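Local coordinates for protein pyruvate kinase (Cryptosporidium parvum, PDB 4DRS) that probably catalyses the last step of glycolysis, transferring the phosphoryl group of phosphoenolpyruvate to ADP to give pyruvate and ATP, at residues K124-T138 with D183-E197. Sequence-based numbering, arbitrary orientation.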
ATOM      1  N   LYS A 124     -35.650 -22.647  49.790  1.00127.64           N
ATOM      2  CA  LYS A 124     -35.012 -21.399  50.219  1.00128.27           C
ATOM      3  C   LYS A 124     -33.481 -21.467  50.175  1.00126.56           C
ATOM      4  O   LYS A 124     -32.895 -22.447  50.643  1.00126.32           O
ATOM      5  CB  LYS A 124     -35.501 -20.994  51.617  1.00130.91           C
ATOM      6  CG  LYS A 124     -36.971 -20.595  51.686  1.00133.08           C
ATOM      7  CD  LYS A 124     -37.272 -19.372  50.828  1.00132.66           C
ATOM      8  CE  LYS A 124     -38.758 -19.048  50.801  1.00134.19           C
ATOM      9  NZ  LYS A 124     -39.218 -18.411  52.065  1.00136.57           N
ATOM     10  N   PRO A 125     -32.833 -20.418  49.618  1.00126.58           N
ATOM     11  CA  PRO A 125     -31.374 -20.340  49.429  1.00125.56           C
ATOM     12  C   PRO A 125     -30.563 -20.465  50.719  1.00127.99           C
ATOM     13  O   PRO A 125     -31.074 -20.173  51.802  1.00131.20           O
ATOM     14  CB  PRO A 125     -31.168 -18.951  48.806  1.00125.86           C
ATOM     15  CG  PRO A 125     -32.408 -18.189  49.124  1.00128.05           C
ATOM     16  CD  PRO A 125     -33.503 -19.211  49.101  1.00128.07           C
ATOM     17  N   ILE A 126     -29.305 -20.894  50.591  1.00129.38           N
ATOM     18  CA  ILE A 126     -28.448 -21.185  51.750  1.00131.85           C
ATOM     19  C   ILE A 126     -27.018 -20.638  51.606  1.00131.15           C
ATOM     20  O   ILE A 126     -26.402 -20.740  50.541  1.00128.84           O
ATOM     21  CB  ILE A 126     -28.397 -22.705  52.052  1.00131.73           C
ATOM     22  CG1 ILE A 126     -29.809 -23.253  52.313  1.00133.63           C
ATOM     23  CG2 ILE A 126     -27.509 -22.987  53.256  1.00133.04           C
ATOM     24  CD1 ILE A 126     -29.940 -24.757  52.193  1.00133.23           C
ATOM     25  N   GLU A 127     -26.506 -20.068  52.698  1.00134.09           N
ATOM     26  CA  GLU A 127     -25.145 -19.531  52.759  1.00135.37           C
ATOM     27  C   GLU A 127     -24.214 -20.472  53.517  1.00133.97           C
ATOM     28  O   GLU A 127     -24.666 -21.271  54.343  1.00134.03           O
ATOM     29  CB  GLU A 127     -25.138 -18.166  53.453  1.00141.25           C
ATOM     30  CG  GLU A 127     -26.128 -17.156  52.898  1.00144.06           C
ATOM     31  CD  GLU A 127     -26.020 -15.802  53.573  1.00149.61           C
ATOM     32  OE1 GLU A 127     -26.192 -15.730  54.812  1.00151.83           O
ATOM     33  OE2 GLU A 127     -25.769 -14.805  52.863  1.00151.76           O
ATOM     34  N   LEU A 128     -22.914 -20.363  53.246  1.00131.62           N
ATOM     35  CA  LEU A 128     -21.910 -21.192  53.919  1.00129.48           C
ATOM     36  C   LEU A 128     -20.748 -20.374  54.486  1.00129.46           C
ATOM     37  O   LEU A 128     -20.441 -19.285  53.995  1.00129.47           O
ATOM     38  CB  LEU A 128     -21.386 -22.290  52.981  1.00126.83           C
ATOM     39  CG  LEU A 128     -22.364 -23.327  52.408  1.00123.65           C
ATOM     40  CD1 LEU A 128     -21.603 -24.383  51.632  1.00120.11           C
ATOM     41  CD2 LEU A 128     -23.205 -23.995  53.485  1.00124.62           C
ATOM     42  N   LYS A 129     -20.117 -20.917  55.525  1.00129.23           N
ATOM     43  CA  LYS A 129     -18.987 -20.277  56.195  1.00130.61           C
ATOM     44  C   LYS A 129     -17.736 -21.155  56.103  1.00128.10           C
ATOM     45  O   LYS A 129     -17.813 -22.375  56.261  1.00125.88           O
ATOM     46  CB  LYS A 129     -19.335 -19.985  57.660  1.00133.93           C
ATOM     47  CG  LYS A 129     -18.354 -19.072  58.382  1.00139.01           C
ATOM     48  CD  LYS A 129     -18.718 -18.917  59.850  1.00142.50           C
ATOM     49  CE  LYS A 129     -17.703 -18.052  60.580  1.00146.64           C
ATOM     50  NZ  LYS A 129     -18.027 -17.923  62.027  1.00151.27           N
ATOM     51  N   ALA A 130     -16.592 -20.522  55.846  1.00127.68           N
ATOM     52  CA  ALA A 130     -15.305 -21.213  55.745  1.00125.71           C
ATOM     53  C   ALA A 130     -14.979 -22.018  57.000  1.00127.55           C
ATOM     54  O   ALA A 130     -15.220 -21.558  58.119  1.00131.40           O
ATOM     55  CB  ALA A 130     -14.195 -20.216  55.451  1.00126.94           C
ATOM     56  N   GLY A 131     -14.440 -23.219  56.807  1.00125.07           N
ATOM     57  CA  GLY A 131     -14.076 -24.095  57.919  1.00126.87           C
ATOM     58  C   GLY A 131     -14.995 -25.291  58.096  1.00124.48           C
ATOM     59  O   GLY A 131     -14.542 -26.375  58.475  1.00124.60           O
ATOM     60  N   GLN A 132     -16.286 -25.093  57.831  1.00122.38           N
ATOM     61  CA  GLN A 132     -17.276 -26.167  57.927  1.00120.07           C
ATOM     62  C   GLN A 132     -17.032 -27.229  56.854  1.00115.59           C
ATOM     63  O   GLN A 132     -16.498 -26.929  55.782  1.00112.61           O
ATOM     64  CB  GLN A 132     -18.705 -25.610  57.825  1.00119.49           C
ATOM     65  CG  GLN A 132     -19.165 -25.284  56.411  1.00116.11           C
ATOM     66  CD  GLN A 132     -20.603 -24.808  56.346  1.00115.41           C
ATOM     67  OE1 GLN A 132     -20.913 -23.671  56.703  1.00117.56           O
ATOM     68  NE2 GLN A 132     -21.489 -25.676  55.870  1.00112.72           N
ATOM     69  N   THR A 133     -17.412 -28.468  57.154  1.00114.20           N
ATOM     70  CA  THR A 133     -17.263 -29.562  56.195  1.00109.30           C
ATOM     71  C   THR A 133     -18.582 -29.817  55.467  1.00106.02           C
ATOM     72  O   THR A 133     -19.547 -30.314  56.057  1.00107.83           O
ATOM     73  CB  THR A 133     -16.741 -30.863  56.851  1.00111.11           C
ATOM     74  OG1 THR A 133     -17.737 -31.402  57.729  1.00114.21           O
ATOM     75  CG2 THR A 133     -15.451 -30.609  57.630  1.00113.41           C
ATOM     76  N   LEU A 134     -18.616 -29.458  54.185  1.00 99.67           N
ATOM     77  CA  LEU A 134     -19.805 -29.635  53.356  1.00 94.96           C
ATOM     78  C   LEU A 134     -19.777 -30.961  52.603  1.00 90.84           C
ATOM     79  O   LEU A 134     -18.796 -31.285  51.931  1.00 88.01           O
ATOM     80  CB  LEU A 134     -19.956 -28.473  52.365  1.00 93.56           C
ATOM     81  CG  LEU A 134     -21.077 -28.572  51.323  1.00 90.67           C
ATOM     82  CD1 LEU A 134     -22.438 -28.234  51.922  1.00 92.35           C
ATOM     83  CD2 LEU A 134     -20.777 -27.682  50.129  1.00 89.34           C
ATOM     84  N   LYS A 135     -20.866 -31.715  52.724  1.00 89.58           N
ATOM     85  CA  LYS A 135     -21.040 -32.974  52.009  1.00 87.25           C
ATOM     86  C   LYS A 135     -21.757 -32.725  50.681  1.00 84.38           C
ATOM     87  O   LYS A 135     -22.611 -31.839  50.588  1.00 84.91           O
ATOM     88  CB  LYS A 135     -21.834 -33.958  52.872  1.00 90.20           C
ATOM     89  CG  LYS A 135     -21.926 -35.374  52.322  1.00 89.78           C
ATOM     90  CD  LYS A 135     -22.787 -36.249  53.220  1.00 93.08           C
ATOM     91  CE  LYS A 135     -22.989 -37.632  52.622  1.00 92.79           C
ATOM     92  NZ  LYS A 135     -23.836 -38.490  53.495  1.00 95.95           N
ATOM     93  N   ILE A 136     -21.393 -33.496  49.659  1.00 80.75           N
ATOM     94  CA  ILE A 136     -22.034 -33.410  48.347  1.00 77.02           C
ATOM     95  C   ILE A 136     -22.378 -34.814  47.849  1.00 76.39           C
ATOM     96  O   ILE A 136     -21.493 -35.575  47.459  1.00 75.63           O
ATOM     97  CB  ILE A 136     -21.147 -32.671  47.310  1.00 75.17           C
ATOM     98  CG1 ILE A 136     -20.734 -31.285  47.825  1.00 75.18           C
ATOM     99  CG2 ILE A 136     -21.878 -32.535  45.979  1.00 73.38           C
ATOM    100  CD1 ILE A 136     -19.612 -30.631  47.045  1.00 73.95           C
ATOM    101  N   THR A 137     -23.666 -35.150  47.880  1.00 76.73           N
ATOM    102  CA  THR A 137     -24.143 -36.459  47.422  1.00 76.52           C
ATOM    103  C   THR A 137     -24.444 -36.451  45.921  1.00 73.65           C
ATOM    104  O   THR A 137     -24.660 -35.388  45.335  1.00 71.43           O
ATOM    105  CB  THR A 137     -25.381 -36.934  48.224  1.00 79.64           C
ATOM    106  OG1 THR A 137     -25.819 -38.209  47.737  1.00 81.29           O
ATOM    107  CG2 THR A 137     -26.527 -35.927  48.125  1.00 79.68           C
ATOM    108  N   THR A 138     -24.443 -37.635  45.311  1.00 73.95           N
ATOM    109  CA  THR A 138     -24.781 -37.788  43.892  1.00 73.87           C
ATOM    110  C   THR A 138     -26.247 -38.195  43.711  1.00 77.69           C
ATOM    111  O   THR A 138     -26.735 -38.332  42.584  1.00 76.83           O
ATOM    112  CB  THR A 138     -23.859 -38.802  43.177  1.00 72.94           C
ATOM    113  OG1 THR A 138     -23.966 -40.085  43.806  1.00 75.20           O
ATOM    114  CG2 THR A 138     -22.412 -38.334  43.215  1.00 70.72           C
ATOM    115  N   ASP A 183     -21.069 -42.810  46.707  1.00 84.41           N
ATOM    116  CA  ASP A 183     -21.967 -41.892  46.008  1.00 82.70           C
ATOM    117  C   ASP A 183     -21.955 -40.468  46.582  1.00 81.02           C
ATOM    118  O   ASP A 183     -22.974 -39.772  46.557  1.00 80.22           O
ATOM    119  CB  ASP A 183     -23.394 -42.464  45.962  1.00 85.52           C
ATOM    120  CG  ASP A 183     -23.941 -42.826  47.341  1.00 89.28           C
ATOM    121  OD1 ASP A 183     -23.739 -42.060  48.310  1.00 89.13           O
ATOM    122  OD2 ASP A 183     -24.599 -43.883  47.447  1.00 93.70           O
ATOM    123  N   PHE A 184     -20.798 -40.043  47.090  1.00 80.34           N
ATOM    124  CA  PHE A 184     -20.659 -38.724  47.715  1.00 78.65           C
ATOM    125  C   PHE A 184     -19.202 -38.303  47.899  1.00 76.92           C
ATOM    126  O   PHE A 184     -18.289 -39.123  47.800  1.00 76.80           O
ATOM    127  CB  PHE A 184     -21.363 -38.703  49.077  1.00 81.57           C
ATOM    128  CG  PHE A 184     -20.641 -39.477  50.145  1.00 84.32           C
ATOM    129  CD1 PHE A 184     -20.804 -40.856  50.259  1.00 87.02           C
ATOM    130  CD2 PHE A 184     -19.790 -38.829  51.037  1.00 84.99           C
ATOM    131  CE1 PHE A 184     -20.137 -41.571  51.243  1.00 90.02           C
ATOM    132  CE2 PHE A 184     -19.118 -39.538  52.021  1.00 88.79           C
ATOM    133  CZ  PHE A 184     -19.291 -40.911  52.125  1.00 90.83           C
ATOM    134  N   ILE A 185     -19.005 -37.014  48.170  1.00 76.59           N
ATOM    135  CA  ILE A 185     -17.716 -36.483  48.621  1.00 77.65           C
ATOM    136  C   ILE A 185     -17.935 -35.517  49.782  1.00 80.56           C
ATOM    137  O   ILE A 185     -18.994 -34.897  49.892  1.00 80.63           O
ATOM    138  CB  ILE A 185     -16.916 -35.768  47.498  1.00 74.23           C
ATOM    139  CG1 ILE A 185     -17.709 -34.591  46.910  1.00 72.21           C
ATOM    140  CG2 ILE A 185     -16.479 -36.760  46.423  1.00 73.54           C
ATOM    141  CD1 ILE A 185     -16.884 -33.658  46.049  1.00 70.72           C
ATOM    142  N   VAL A 186     -16.937 -35.409  50.653  1.00 84.94           N
ATOM    143  CA  VAL A 186     -16.963 -34.439  51.742  1.00 88.64           C
ATOM    144  C   VAL A 186     -15.866 -33.410  51.486  1.00 90.09           C
ATOM    145  O   VAL A 186     -14.699 -33.764  51.302  1.00 90.38           O
ATOM    146  CB  VAL A 186     -16.775 -35.106  53.127  1.00 91.79           C
ATOM    147  CG1 VAL A 186     -16.905 -34.079  54.243  1.00 93.23           C
ATOM    148  CG2 VAL A 186     -17.784 -36.230  53.325  1.00 92.07           C
ATOM    149  N   CYS A 187     -16.257 -32.140  51.460  1.00 92.33           N
ATOM    150  CA  CYS A 187     -15.331 -31.050  51.181  1.00 94.76           C
ATOM    151  C   CYS A 187     -15.185 -30.114  52.374  1.00101.01           C
ATOM    152  O   CYS A 187     -15.981 -30.162  53.314  1.00102.41           O
ATOM    153  CB  CYS A 187     -15.798 -30.262  49.958  1.00 92.34           C
ATOM    154  SG  CYS A 187     -15.883 -31.229  48.436  1.00 88.56           S
ATOM    155  N   LYS A 188     -14.158 -29.271  52.324  1.00105.70           N
ATOM    156  CA  LYS A 188     -13.937 -28.254  53.344  1.00111.02           C
ATOM    157  C   LYS A 188     -14.111 -26.875  52.719  1.00112.68           C
ATOM    158  O   LYS A 188     -13.334 -26.480  51.843  1.00111.56           O
ATOM    159  CB  LYS A 188     -12.539 -28.400  53.953  1.00113.97           C
ATOM    160  CG  LYS A 188     -12.300 -27.550  55.194  1.00120.54           C
ATOM    161  CD  LYS A 188     -10.862 -27.657  55.685  1.00123.99           C
ATOM    162  CE  LYS A 188      -9.899 -26.887  54.791  1.00124.63           C
ATOM    163  NZ  LYS A 188      -8.492 -27.012  55.265  1.00127.78           N
ATOM    164  N   VAL A 189     -15.143 -26.160  53.169  1.00114.79           N
ATOM    165  CA  VAL A 189     -15.445 -24.813  52.676  1.00115.55           C
ATOM    166  C   VAL A 189     -14.265 -23.882  52.949  1.00118.49           C
ATOM    167  O   VAL A 189     -13.874 -23.678  54.101  1.00122.02           O
ATOM    168  CB  VAL A 189     -16.747 -24.254  53.299  1.00116.57           C
ATOM    169  CG1 VAL A 189     -17.001 -22.826  52.835  1.00117.58           C
ATOM    170  CG2 VAL A 189     -17.932 -25.140  52.941  1.00113.90           C
ATOM    171  N   LEU A 190     -13.697 -23.336  51.877  1.00117.90           N
ATOM    172  CA  LEU A 190     -12.490 -22.514  51.968  1.00122.10           C
ATOM    173  C   LEU A 190     -12.799 -21.032  52.160  1.00126.30           C
ATOM    174  O   LEU A 190     -12.097 -20.341  52.900  1.00130.90           O
ATOM    175  CB  LEU A 190     -11.596 -22.717  50.736  1.00120.28           C
ATOM    176  CG  LEU A 190     -11.131 -24.140  50.398  1.00117.55           C
ATOM    177  CD1 LEU A 190     -10.601 -24.216  48.974  1.00114.55           C
ATOM    178  CD2 LEU A 190     -10.097 -24.657  51.390  1.00119.61           C
ATOM    179  N   ASN A 191     -13.839 -20.546  51.482  1.00125.83           N
ATOM    180  CA  ASN A 191     -14.231 -19.137  51.561  1.00128.44           C
ATOM    181  C   ASN A 191     -15.740 -18.951  51.730  1.00127.16           C
ATOM    182  O   ASN A 191     -16.534 -19.548  50.995  1.00122.58           O
ATOM    183  CB  ASN A 191     -13.718 -18.360  50.344  1.00129.42           C
ATOM    184  CG  ASN A 191     -12.199 -18.330  50.264  1.00132.67           C
ATOM    185  OD1 ASN A 191     -11.556 -19.343  49.981  1.00130.63           O
ATOM    186  ND2 ASN A 191     -11.619 -17.160  50.505  1.00137.36           N
ATOM    187  N   SER A 192     -16.118 -18.116  52.698  1.00130.21           N
ATOM    188  CA  SER A 192     -17.520 -17.902  53.073  1.00129.92           C
ATOM    189  C   SER A 192     -18.277 -17.043  52.058  1.00129.06           C
ATOM    190  O   SER A 192     -18.021 -15.840  51.944  1.00131.67           O
ATOM    191  CB  SER A 192     -17.605 -17.254  54.459  1.00134.21           C
ATOM    192  OG  SER A 192     -16.716 -17.869  55.373  1.00136.75           O
ATOM    193  N   VAL A 193     -19.208 -17.666  51.332  1.00126.40           N
ATOM    194  CA  VAL A 193     -20.016 -16.984  50.305  1.00124.90           C
ATOM    195  C   VAL A 193     -21.465 -17.508  50.307  1.00121.93           C
ATOM    196  O   VAL A 193     -21.777 -18.494  50.980  1.00119.99           O
ATOM    197  CB  VAL A 193     -19.384 -17.113  48.888  1.00123.62           C
ATOM    198  CG1 VAL A 193     -20.176 -16.331  47.848  1.00123.47           C
ATOM    199  CG2 VAL A 193     -17.941 -16.626  48.877  1.00126.31           C
ATOM    200  N   THR A 194     -22.337 -16.832  49.558  1.00121.10           N
ATOM    201  CA  THR A 194     -23.752 -17.198  49.439  1.00119.10           C
ATOM    202  C   THR A 194     -24.114 -17.711  48.035  1.00115.13           C
ATOM    203  O   THR A 194     -23.727 -17.111  47.028  1.00115.74           O
ATOM    204  CB  THR A 194     -24.672 -16.017  49.835  1.00122.70           C
ATOM    205  OG1 THR A 194     -26.031 -16.321  49.497  1.00121.58           O
ATOM    206  CG2 THR A 194     -24.253 -14.716  49.142  1.00124.34           C
ATOM    207  N   ILE A 195     -24.855 -18.819  47.984  1.00111.21           N
ATOM    208  CA  ILE A 195     -25.267 -19.451  46.716  1.00107.50           C
ATOM    209  C   ILE A 195     -26.712 -19.965  46.747  1.00104.29           C
ATOM    210  O   ILE A 195     -27.268 -20.211  47.818  1.00103.78           O
ATOM    211  CB  ILE A 195     -24.334 -20.621  46.311  1.00106.45           C
ATOM    212  CG1 ILE A 195     -24.192 -21.633  47.459  1.00105.44           C
ATOM    213  CG2 ILE A 195     -22.976 -20.107  45.844  1.00107.18           C
ATOM    214  CD1 ILE A 195     -23.932 -23.054  47.003  1.00104.50           C
ATOM    215  N   GLY A 196     -27.302 -20.138  45.564  1.00102.19           N
ATOM    216  CA  GLY A 196     -28.666 -20.656  45.436  1.00101.44           C
ATOM    217  C   GLY A 196     -28.746 -22.080  44.911  1.00 99.14           C
ATOM    218  O   GLY A 196     -27.824 -22.879  45.098  1.00 99.33           O
ATOM    219  N   GLU A 197     -29.863 -22.393  44.255  1.00 98.71           N
ATOM    220  CA  GLU A 197     -30.110 -23.722  43.690  1.00 96.54           C
ATOM    221  C   GLU A 197     -29.614 -23.798  42.247  1.00 96.20           C
ATOM    222  O   GLU A 197     -29.293 -22.769  41.643  1.00 96.26           O
ATOM    223  CB  GLU A 197     -31.606 -24.054  43.730  1.00 97.45           C
ATOM    224  CG  GLU A 197     -32.245 -23.987  45.110  1.00 99.38           C
ATOM    225  CD  GLU A 197     -33.713 -24.378  45.114  1.00100.87           C
ATOM    226  OE1 GLU A 197     -34.201 -24.827  46.173  1.00102.46           O
ATOM    227  OE2 GLU A 197     -34.385 -24.241  44.068  1.00100.64           O
TER
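The extended Lys135 chain brings NZ over the face of the Phe184 ring in a cation-pi contact, 4.8 Å from the ring centroid and 15° off its normal. With CG between the backbone N and the carbonyl carbon (chi1 73°), the Phe184 ring stands where Lys135 can reach it, while CG2 of Val186 meets the ring edge in plane. The strands 133-137 and 184-188 that carry them run antiparallel, Ile136 and Ile185 forming a hydrogen-bonded pair. On the sheet face opposite Lys135, these two isoleucines lie side by side, CB of Ile136 4.0 Å from CG1 of Ile185, and CD1 of Ile136 reaches SG of Cys187. Both segments belong to the beta-rich B domain that pyruvate kinases insert after the third strand of the TIM barrel, the mobile lid that in this family can close over the active site. Between the two ladders the first chain bends through a type II turn from Lys129 to Gln132 and the second at residues 189-192; beyond lies the short pairing of 126-127 with 194-195. Val189 points into this bend: its CG2 packs on CG of Gln132 at 3.7 Å, on CB of Leu134 and, crossing at about a right angle, on CD1 of Leu128. Ser192 OG takes the Ala130 N-H almost straight (2.7 Å, 175°). Beyond it, Glu127 lies alongside Thr194, OE2 of Glu127 3.4 Å from CB of Thr194. At the far end Asp183 O accepts from both N and OG1 of Thr138, each 2.9 Å away and on the same face of the carbonyl plane.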